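DUF4627 domain-containing protein (Bacteroides thetaiotaomicron, PDB 3SEE) is of unknown function but has a galactose-binding-domain-like beta-sandwich fold and probably binds sugars. Local coordinates at residues Ile93-Phe98 / Val163-Met168; Val109-Lys114 / Ala147-Lys152; Thr129-Arg134 / Gly169-Ala174. One frame throughout, in Å; residues are numbered along the deposited sequence. Where two conformers were deposited one is given.

Contact 1. Residues Ile93-Phe98 / Val163-Met168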
loop_
_atom_site.group_PDB
_atom_site.type_symbol
_atom_site.label_atom_id
_atom_site.label_comp_id
_atom_site.label_asym_id
_atom_site.label_seq_id
_atom_site.Cartn_x
_atom_site.Cartn_y
_atom_site.Cartn_z
ATOM N N ILE A 93 4.663 -14.634 -8.528
ATOM C CA ILE A 93 4.961 -14.086 -7.203
ATOM C C ILE A 93 5.864 -12.857 -7.378
ATOM O O ILE A 93 6.747 -12.822 -8.246
ATOM C CB ILE A 93 5.531 -15.164 -6.268
ATOM C CG1 ILE A 93 6.855 -15.702 -6.754
ATOM C CG2 ILE A 93 4.464 -16.299 -6.020
ATOM C CD1 ILE A 93 7.555 -16.574 -5.705
ATOM N N TYR A 94 5.592 -11.846 -6.558
ATOM C CA TYR A 94 6.285 -10.577 -6.600
ATOM C C TYR A 94 6.701 -10.203 -5.188
ATOM O O TYR A 94 5.989 -10.469 -4.220
ATOM C CB TYR A 94 5.387 -9.466 -7.185
ATOM C CG TYR A 94 5.115 -9.586 -8.653
ATOM C CD1 TYR A 94 4.222 -10.526 -9.137
ATOM C CD2 TYR A 94 5.689 -8.708 -9.562
ATOM C CE1 TYR A 94 3.948 -10.621 -10.478
ATOM C CE2 TYR A 94 5.414 -8.820 -10.918
ATOM C CZ TYR A 94 4.534 -9.750 -11.352
ATOM O OH TYR A 94 4.261 -9.846 -12.709
ATOM N N VAL A 95 7.826 -9.500 -5.088
ATOM C CA VAL A 95 8.256 -8.936 -3.818
ATOM C C VAL A 95 8.182 -7.440 -3.871
ATOM O O VAL A 95 8.591 -6.838 -4.865
ATOM C CB VAL A 95 9.681 -9.395 -3.406
ATOM C CG1 VAL A 95 10.761 -8.910 -4.363
ATOM C CG2 VAL A 95 9.972 -8.996 -1.946
ATOM N N LEU A 96 7.620 -6.862 -2.817
ATOM C CA LEU A 96 7.626 -5.424 -2.607
ATOM C C LEU A 96 8.557 -5.126 -1.447
ATOM O O LEU A 96 8.414 -5.707 -0.371
ATOM C CB LEU A 96 6.239 -4.903 -2.255
ATOM C CG LEU A 96 6.228 -3.346 -2.121
ATOM C CD1 LEU A 96 6.232 -2.634 -3.461
ATOM C CD2 LEU A 96 5.145 -2.771 -1.280
ATOM N N THR A 97 9.539 -4.273 -1.672
ATOM C CA THR A 97 10.545 -3.887 -0.661
ATOM C C THR A 97 10.635 -2.383 -0.602
ATOM O O THR A 97 10.511 -1.718 -1.638
ATOM C CB THR A 97 11.999 -4.393 -0.928
ATOM O OG1 THR A 97 12.616 -3.684 -2.002
ATOM C CG2 THR A 97 12.031 -5.878 -1.206
ATOM N N PHE A 98 10.894 -1.856 0.582
ATOM C CA PHE A 98 11.224 -0.443 0.731
ATOM C C PHE A 98 11.875 -0.228 2.077
ATOM O O PHE A 98 12.013 -1.153 2.858
ATOM C CB PHE A 98 10.009 0.475 0.536
ATOM C CG PHE A 98 8.851 0.199 1.457
ATOM C CD1 PHE A 98 7.890 -0.744 1.117
ATOM C CD2 PHE A 98 8.697 0.887 2.649
ATOM C CE1 PHE A 98 6.814 -1.007 1.945
ATOM C CE2 PHE A 98 7.613 0.634 3.466
ATOM C CZ PHE A 98 6.666 -0.312 3.110
ATOM N N VAL A 163 9.791 -5.796 3.778
ATOM C CA VAL A 163 9.746 -6.788 2.692
ATOM C C VAL A 163 8.473 -7.584 2.797
ATOM O O VAL A 163 8.182 -8.113 3.874
ATOM C CB VAL A 163 10.850 -7.843 2.808
ATOM C CG1 VAL A 163 10.701 -8.871 1.683
ATOM C CG2 VAL A 163 12.239 -7.153 2.775
ATOM N N VAL A 164 7.732 -7.722 1.694
ATOM C CA VAL A 164 6.565 -8.573 1.679
ATOM C C VAL A 164 6.401 -9.174 0.291
ATOM O O VAL A 164 6.486 -8.470 -0.718
ATOM C CB VAL A 164 5.295 -7.840 2.151
ATOM C CG1 VAL A 164 5.028 -6.566 1.356
ATOM C CG2 VAL A 164 4.076 -8.802 2.096
ATOM N N TYR A 165 6.108 -10.480 0.263
ATOM C CA TYR A 165 5.752 -11.160 -0.979
ATOM C C TYR A 165 4.259 -11.214 -1.184
ATOM O O TYR A 165 3.494 -11.483 -0.243
ATOM C CB TYR A 165 6.311 -12.602 -0.995
ATOM C CG TYR A 165 7.761 -12.718 -1.395
ATOM C CD1 TYR A 165 8.755 -12.217 -0.598
ATOM C CD2 TYR A 165 8.121 -13.299 -2.602
ATOM C CE1 TYR A 165 10.096 -12.304 -0.983
ATOM C CE2 TYR A 165 9.461 -13.406 -2.979
ATOM C CZ TYR A 165 10.411 -12.892 -2.160
ATOM O OH TYR A 165 11.739 -12.982 -2.541
ATOM N N TYR A 166 3.876 -10.971 -2.422
ATOM C CA TYR A 166 2.499 -11.103 -2.871
ATOM C C TYR A 166 2.401 -12.182 -3.943
ATOM O O TYR A 166 3.358 -12.411 -4.699
ATOM C CB TYR A 166 1.967 -9.739 -3.436
ATOM C CG TYR A 166 1.490 -8.824 -2.315
ATOM C CD1 TYR A 166 2.351 -7.953 -1.690
ATOM C CD2 TYR A 166 0.190 -8.903 -1.855
ATOM C CE1 TYR A 166 1.887 -7.177 -0.618
ATOM C CE2 TYR A 166 -0.252 -8.167 -0.791
ATOM C CZ TYR A 166 0.597 -7.286 -0.174
ATOM O OH TYR A 166 0.216 -6.519 0.917
ATOM N N ASP A 167 1.230 -12.808 -4.024
ATOM C CA ASP A 167 0.931 -13.766 -5.093
ATOM C C ASP A 167 -0.067 -13.101 -6.036
ATOM O O ASP A 167 -1.250 -13.005 -5.733
ATOM C CB ASP A 167 0.362 -15.053 -4.513
ATOM C CG ASP A 167 0.243 -16.161 -5.541
ATOM O OD1 ASP A 167 0.382 -15.880 -6.747
ATOM O OD2 ASP A 167 0.022 -17.327 -5.113
HETATM N N MSE A 168 0.427 -12.631 -7.176
HETATM C CA MSE A 168 -0.468 -12.033 -8.167
HETATM C C MSE A 168 -1.392 -13.078 -8.804
HETATM O O MSE A 168 -2.359 -12.709 -9.487
HETATM C CB MSE A 168 0.337 -11.265 -9.225
HETATM C CG MSE A 168 0.708 -9.848 -8.845
HETATM SE SE MSE A 168 1.432 -9.673 -7.043
HETATM C CE MSE A 168 1.985 -7.876 -7.297
#
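Strands 93-98 and 163-167 are antiparallel neighbours inside the eight-stranded antiparallel sheet of a galactose-binding-domain-like beta-sandwich, and Tyr94 and Leu96 pair with Tyr166 and Val164 in its two hydrogen-bonded rungs. The short strand axes run 4.7 Å apart with their directions 153° from each other. Tyr166 N donates a hydrogen bond to Tyr94 O at 2.8 Å, and Leu96 N reaches Val164 O at 2.9 Å; the return bonds, Tyr94 N to Tyr166 O and Val164 N to Leu96 O, complete the ladder.

The two faces of the sheet differ. On the one carrying Val95 and Tyr165, a non-hydrogen-bonded pair, the valine sits against one face of the phenol ring: Val95 CB stands 3.8 Å from the Tyr165 ring centroid, only 13° off the normal, a CH-pi contact. The CG2 branch of the valine lies anti to its own backbone N, and from there Val95 CG2 comes 3.4 Å from Tyr165 CE1, over the same face.

On the other face, which looks into the sandwich, Leu96 and Tyr166 pack on Val111 of strand 108-115 in the opposing sheet, and Val164 packs on Tyr149. The phenol oxygens there are held by main-chain atoms: Tyr166 OH by Ala147 O, Tyr94 OH by Glu90 N. The chain turns a corner at selenomethionine Met168, bringing its side chain against Tyr94. Bent at chi2 (46°), this side chain crosses the tyrosine at about a right angle in a Met-aromatic contact. The selenium approaches the ring obliquely, 4.5 Å from the Tyr94 centroid to Met168 SE, while Met168 CG touches Tyr94 CD1 at 3.6 Å.

Contact 2. Residues Val109-Lys114 / Ala147-Lys152; sequences VSVYIK and AQYNFK
Ser110, Gln148 and Asn150 put their polar ends together on one face of the sheet, with Asn150 OD1 as the common acceptor. Ser110 OG donates to Asn150 OD1 across the strands at 2.7 Å, in the carbonyl plane and on a lone pair. Gln148 NE2 donates to the same Asn150 OD1 at 2.9 Å, also on a lone pair and almost straight (175°), with the acceptor lying in the glutamine's own amide plane. Two bonds thus fix how the Asn150 amide is turned. The Gln148 chain gets there extended, its CG anti to the backbone N (chi1 -178°), passing Val111 O on the way; its NE2 has a further partner in Gln206.

Strands 109-114 and 149-152 are an antiparallel pair at one margin of the six-stranded mixed sheet of the sandwich, where 149-152 is the outermost strand within the chain. Val109 and Val111 pair with Phe151 and Tyr149 through four backbone hydrogen bonds.

Gln148 also crosses Tyr112 obliquely, amide and ring planes 25° apart, with Gln148 OE1 3.9 Å from Tyr112 CD2. With an alanine here, Asn150 OD1 would lose one of its two donors, and its amide would probably be freer to turn. Beyond the strand pairing, a water takes the Ile113 N-H at 2.9 Å and lies 2.8 Å from Ala147 O.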
loop_
_atom_site.group_PDB
_atom_site.type_symbol
_atom_site.label_atom_id
_atom_site.label_comp_id
_atom_site.label_asym_id
_atom_site.label_seq_id
_atom_site.Cartn_x
_atom_site.Cartn_y
_atom_site.Cartn_z
ATOM N N VAL A 109 4.125 0.207 9.542
ATOM C CA VAL A 109 3.971 0.625 8.162
ATOM C C VAL A 109 3.332 -0.533 7.409
ATOM O O VAL A 109 3.509 -1.692 7.770
ATOM C CB VAL A 109 5.324 1.038 7.566
ATOM C CG1 VAL A 109 6.306 -0.119 7.500
ATOM C CG2 VAL A 109 5.145 1.746 6.233
ATOM N N SER A 110 2.590 -0.204 6.363
ATOM C CA SER A 110 1.666 -1.130 5.754
ATOM C C SER A 110 1.621 -0.993 4.251
ATOM O O SER A 110 1.969 0.044 3.695
ATOM C CB SER A 110 0.276 -0.903 6.327
ATOM O OG SER A 110 0.302 -0.893 7.759
ATOM N N VAL A 111 1.127 -2.044 3.619
ATOM C CA VAL A 111 1.065 -2.184 2.168
ATOM C C VAL A 111 -0.224 -2.897 1.769
ATOM O O VAL A 111 -0.621 -3.850 2.449
ATOM C CB VAL A 111 2.189 -3.147 1.708
ATOM C CG1 VAL A 111 2.094 -3.442 0.207
ATOM C CG2 VAL A 111 3.535 -2.587 2.095
ATOM N N TYR A 112 -0.807 -2.551 0.629
ATOM C CA TYR A 112 -1.718 -3.427 -0.093
ATOM C C TYR A 112 -1.581 -3.099 -1.585
ATOM O O TYR A 112 -1.014 -2.065 -1.956
ATOM C CB TYR A 112 -3.172 -3.340 0.409
ATOM C CG TYR A 112 -3.861 -1.999 0.285
ATOM C CD1 TYR A 112 -4.367 -1.564 -0.931
ATOM C CD2 TYR A 112 -3.980 -1.158 1.376
ATOM C CE1 TYR A 112 -4.998 -0.343 -1.052
ATOM C CE2 TYR A 112 -4.604 0.077 1.262
ATOM C CZ TYR A 112 -5.120 0.475 0.042
ATOM O OH TYR A 112 -5.748 1.697 -0.112
ATOM N N ILE A 113 -2.122 -3.980 -2.433
ATOM C CA ILE A 113 -2.067 -3.793 -3.882
ATOM C C ILE A 113 -3.464 -4.113 -4.405
ATOM O O ILE A 113 -3.942 -5.243 -4.294
ATOM C CB ILE A 113 -0.994 -4.682 -4.551
ATOM C CG1 ILE A 113 0.365 -4.574 -3.838
ATOM C CG2 ILE A 113 -0.860 -4.285 -6.042
ATOM C CD1 ILE A 113 1.483 -5.446 -4.460
ATOM N N LYS A 114 -4.134 -3.090 -4.938
ATOM C CA LYS A 114 -5.567 -3.120 -5.213
ATOM C C LYS A 114 -5.864 -2.815 -6.676
ATOM O O LYS A 114 -5.194 -2.025 -7.324
ATOM C CB LYS A 114 -6.313 -2.117 -4.306
ATOM C CG LYS A 114 -7.821 -2.265 -4.321
ATOM C CD LYS A 114 -8.475 -1.332 -3.316
ATOM C CE LYS A 114 -9.974 -1.527 -3.210
ATOM N NZ LYS A 114 -10.691 -1.146 -4.466
ATOM N N ALA A 147 -5.046 -9.146 2.495
ATOM C CA ALA A 147 -4.631 -8.143 1.519
ATOM C C ALA A 147 -3.552 -7.209 2.036
ATOM O O ALA A 147 -2.552 -6.962 1.376
ATOM C CB ALA A 147 -5.855 -7.304 1.065
ATOM N N GLN A 148 -3.789 -6.682 3.232
ATOM C CA GLN A 148 -2.880 -5.706 3.805
ATOM C C GLN A 148 -1.834 -6.402 4.671
ATOM O O GLN A 148 -2.147 -7.292 5.464
ATOM C CB GLN A 148 -3.644 -4.714 4.673
ATOM C CG GLN A 148 -2.774 -3.615 5.273
ATOM C CD GLN A 148 -3.548 -2.437 5.806
ATOM O OE1 GLN A 148 -4.526 -1.992 5.184
ATOM N NE2 GLN A 148 -3.129 -1.906 6.951
ATOM N N TYR A 149 -0.588 -5.994 4.444
ATOM C CA TYR A 149 0.562 -6.403 5.227
ATOM C C TYR A 149 0.959 -5.252 6.133
ATOM O O TYR A 149 1.035 -4.117 5.680
ATOM C CB TYR A 149 1.737 -6.710 4.280
ATOM C CG TYR A 149 3.050 -6.939 4.953
ATOM C CD1 TYR A 149 3.306 -8.133 5.635
ATOM C CD2 TYR A 149 4.048 -5.978 4.951
ATOM C CE1 TYR A 149 4.514 -8.366 6.273
ATOM C CE2 TYR A 149 5.268 -6.199 5.583
ATOM C CZ TYR A 149 5.492 -7.382 6.241
ATOM O OH TYR A 149 6.709 -7.579 6.866
ATOM N N ASN A 150 1.215 -5.561 7.390
ATOM C CA ASN A 150 1.679 -4.586 8.380
ATOM C C ASN A 150 2.998 -5.035 8.952
ATOM O O ASN A 150 3.161 -6.222 9.228
ATOM C CB ASN A 150 0.665 -4.465 9.531
ATOM C CG ASN A 150 -0.724 -4.161 9.040
ATOM O OD1 ASN A 150 -0.953 -3.154 8.373
ATOM N ND2 ASN A 150 -1.677 -5.011 9.371
ATOM N N PHE A 151 3.912 -4.099 9.171
ATOM C CA PHE A 151 5.202 -4.405 9.778
ATOM C C PHE A 151 5.539 -3.355 10.819
ATOM O O PHE A 151 5.570 -2.169 10.511
ATOM C CB PHE A 151 6.282 -4.437 8.699
ATOM C CG PHE A 151 7.633 -4.861 9.216
ATOM C CD1 PHE A 151 7.832 -6.124 9.758
ATOM C CD2 PHE A 151 8.689 -3.980 9.212
ATOM C CE1 PHE A 151 9.057 -6.499 10.257
ATOM C CE2 PHE A 151 9.943 -4.381 9.681
ATOM C CZ PHE A 151 10.110 -5.630 10.216
ATOM N N LYS A 152 5.813 -3.808 12.031
ATOM C CA LYS A 152 6.228 -2.880 13.083
ATOM C C LYS A 152 7.685 -2.512 12.920
ATOM O O LYS A 152 8.574 -3.363 12.847
ATOM C CB LYS A 152 6.047 -3.465 14.480
ATOM C CG LYS A 152 4.623 -3.651 14.888
ATOM C CD LYS A 152 4.555 -4.294 16.295
ATOM C CE LYS A 152 5.550 -5.490 16.500
ATOM N NZ LYS A 152 5.539 -6.273 17.821
HETATM O O HOH W 1 -3.158 -6.458 -1.331
#

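Contact 3. Residues Thr129-Arg134 / Gly169-Ala174; sequences TFFMRR and GQVVNA
Phe130 and Val172 grip each other by two backbone hydrogen bonds: Val172 N to Phe130 O at 2.9 Å, and Phe130 N back to Val172 O at 3.0 Å. Further along, a single bond runs from Met132 N to Gln170 O, also at 3.0 Å, but from above the carbonyl plane, 40° out of it and away from the lone pairs. The directions of the two short strands differ by 108°. Between the bonded positions Phe131 and Val171 form a non-hydrogen-bonded pair, and their side chains diverge.

These two strands, 130-133 and 170-172, sit side by side in the eight-stranded antiparallel sheet of the beta-sandwich, between strand 160-167 and the outermost strand 186-188. The chain reaches 170-172 by turning a corner at Gly169, whose N is bound by Asp167 OD1.

Side chains pack around the backbone bonds. The Phe130 ring lies with its edge toward Val172 O and its CE1 against the backbone of Ala174, Phe130 CE1 standing 3.7 Å from Ala174 C. Phe131 turns a ring edge to Gln170 O, and its CD1 meets Val171 CG1 obliquely; the ring continues to Ile113 of the facing sheet and to Ile195 and Leu196 of helix 194-197. Selenomethionine Met132 runs alongside Gln170, both pointing the same way, with Met132 CB 4.0 Å from Gln170 CB and the methionine tail bent at chi3 (89°). At the far end Thr129 CG2 touches Val171 CB at 4.2 Å.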
loop_
_atom_site.group_PDB
_atom_site.type_symbol
_atom_site.label_atom_id
_atom_site.label_comp_id
_atom_site.label_asym_id
_atom_site.label_seq_id
_atom_site.Cartn_x
_atom_site.Cartn_y
_atom_site.Cartn_z
ATOM N N THR A 129 -10.949 -5.591 -4.637
ATOM C CA THR A 129 -10.158 -6.714 -5.132
ATOM C C THR A 129 -8.679 -6.457 -4.915
ATOM O O THR A 129 -8.168 -5.437 -5.371
ATOM C CB THR A 129 -10.404 -6.910 -6.645
ATOM O OG1 THR A 129 -11.817 -6.892 -6.915
ATOM C CG2 THR A 129 -9.799 -8.188 -7.147
ATOM N N PHE A 130 -8.005 -7.354 -4.214
ATOM C CA PHE A 130 -6.608 -7.166 -3.817
ATOM C C PHE A 130 -5.794 -8.404 -4.188
ATOM O O PHE A 130 -6.300 -9.511 -4.044
ATOM C CB PHE A 130 -6.477 -6.997 -2.304
ATOM C CG PHE A 130 -7.296 -5.899 -1.693
ATOM C CD1 PHE A 130 -8.623 -6.096 -1.330
ATOM C CD2 PHE A 130 -6.722 -4.673 -1.410
ATOM C CE1 PHE A 130 -9.343 -5.096 -0.686
ATOM C CE2 PHE A 130 -7.439 -3.681 -0.772
ATOM C CZ PHE A 130 -8.736 -3.892 -0.434
ATOM N N PHE A 131 -4.517 -8.240 -4.514
ATOM C CA PHE A 131 -3.642 -9.407 -4.543
ATOM C C PHE A 131 -3.396 -9.938 -3.124
ATOM O O PHE A 131 -3.321 -9.171 -2.160
ATOM C CB PHE A 131 -2.324 -9.076 -5.199
ATOM C CG PHE A 131 -2.443 -8.750 -6.656
ATOM C CD1 PHE A 131 -2.976 -9.666 -7.539
ATOM C CD2 PHE A 131 -2.035 -7.521 -7.160
ATOM C CE1 PHE A 131 -3.077 -9.362 -8.894
ATOM C CE2 PHE A 131 -2.147 -7.209 -8.500
ATOM C CZ PHE A 131 -2.659 -8.135 -9.369
HETATM N N MSE A 132 -3.307 -11.251 -2.999
HETATM C CA MSE A 132 -3.133 -11.885 -1.707
HETATM C C MSE A 132 -1.688 -11.828 -1.245
HETATM O O MSE A 132 -0.771 -12.204 -1.967
HETATM C CB MSE A 132 -3.567 -13.340 -1.809
HETATM C CG MSE A 132 -3.689 -14.015 -0.431
HETATM SE SE MSE A 132 -3.955 -15.938 -0.569
HETATM C CE MSE A 132 -2.090 -16.478 -0.599
ATOM N N ARG A 133 -1.489 -11.430 0.003
ATOM C CA ARG A 133 -0.153 -11.539 0.533
ATOM C C ARG A 133 0.186 -13.052 0.643
ATOM O O ARG A 133 -0.628 -13.899 1.014
ATOM C CB ARG A 133 0.048 -10.708 1.807
ATOM C CG ARG A 133 -0.691 -11.204 3.018
ATOM C CD ARG A 133 -0.540 -10.263 4.228
ATOM N NE ARG A 133 -1.413 -10.765 5.253
ATOM C CZ ARG A 133 -1.124 -11.774 6.065
ATOM N NH1 ARG A 133 0.043 -12.387 6.006
ATOM N NH2 ARG A 133 -2.032 -12.159 6.945
ATOM N N ARG A 134 1.384 -13.390 0.228
ATOM C CA ARG A 134 1.724 -14.775 0.010
ATOM C C ARG A 134 1.610 -15.643 1.244
ATOM O O ARG A 134 1.201 -16.804 1.156
ATOM C CB ARG A 134 3.123 -14.838 -0.559
ATOM C CG ARG A 134 3.431 -16.023 -1.237
ATOM C CD ARG A 134 4.587 -15.855 -2.199
ATOM N NE ARG A 134 4.698 -17.170 -2.756
ATOM C CZ ARG A 134 5.730 -17.971 -2.604
ATOM N NH1 ARG A 134 6.796 -17.585 -1.926
ATOM N NH2 ARG A 134 5.717 -19.128 -3.215
ATOM N N GLY A 169 -1.083 -14.359 -8.605
ATOM C CA GLY A 169 -1.971 -15.427 -8.979
ATOM C C GLY A 169 -3.150 -15.704 -8.060
ATOM O O GLY A 169 -3.965 -16.601 -8.359
ATOM N N GLN A 170 -3.274 -14.976 -6.934
ATOM C CA GLN A 170 -4.427 -15.106 -6.064
ATOM C C GLN A 170 -4.922 -13.737 -5.651
ATOM O O GLN A 170 -4.147 -12.814 -5.428
ATOM C CB GLN A 170 -4.108 -15.941 -4.819
ATOM C CG GLN A 170 -3.612 -17.339 -5.140
ATOM C CD GLN A 170 -3.355 -18.140 -3.911
ATOM O OE1 GLN A 170 -2.178 -18.329 -3.504
ATOM N NE2 GLN A 170 -4.407 -18.615 -3.314
ATOM N N VAL A 171 -6.239 -13.621 -5.577
ATOM C CA VAL A 171 -6.880 -12.403 -5.134
ATOM C C VAL A 171 -7.778 -12.691 -3.943
ATOM O O VAL A 171 -8.266 -13.814 -3.761
ATOM C CB VAL A 171 -7.659 -11.684 -6.264
ATOM C CG1 VAL A 171 -6.713 -11.076 -7.296
ATOM C CG2 VAL A 171 -8.671 -12.645 -6.936
ATOM N N VAL A 172 -8.000 -11.655 -3.150
ATOM C CA VAL A 172 -8.948 -11.678 -2.063
ATOM C C VAL A 172 -9.967 -10.538 -2.276
ATOM O O VAL A 172 -9.626 -9.469 -2.785
ATOM C CB VAL A 172 -8.183 -11.683 -0.705
ATOM C CG1 VAL A 172 -7.288 -10.464 -0.521
ATOM C CG2 VAL A 172 -9.103 -11.889 0.475
ATOM N N ASN A 173 -11.222 -10.787 -1.920
ATOM C CA ASN A 173 -12.324 -9.897 -2.209
ATOM C C ASN A 173 -12.645 -8.933 -1.073
ATOM O O ASN A 173 -13.692 -8.296 -1.075
ATOM C CB ASN A 173 -13.575 -10.704 -2.602
ATOM C CG ASN A 173 -14.187 -11.394 -1.416
ATOM O OD1 ASN A 173 -13.561 -11.467 -0.356
ATOM N ND2 ASN A 173 -15.397 -11.912 -1.561
ATOM N N ALA A 174 -11.714 -8.762 -0.131
ATOM C CA ALA A 174 -11.910 -7.835 0.984
ATOM C C ALA A 174 -10.593 -7.632 1.683
ATOM O O ALA A 174 -9.692 -8.463 1.589
ATOM C CB ALA A 174 -12.971 -8.357 1.968
#

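Overall arrangement
From the N terminus the chain enters contact 1 at 93-98, goes straight on to the first strand of contact 2 at 109-114, then to 129-134 of contact 3. It returns at 147-152 to close contact 2, at 163-168 to close contact 1, and after the corner there at 169-174 to close contact 3. Contact 2 therefore lies wholly within the span of contact 1, whereas contact 3 crosses both. Contacts 1 and 3 belong to the eight-stranded sheet, joined where 160-167 neighbours 130-133; contact 2 is in the facing six-stranded sheet. A probable hydrogen bond from Phe131 N to Ile113 O, and Ala147 packed on Phe130, tie contact 3 to that facing sheet.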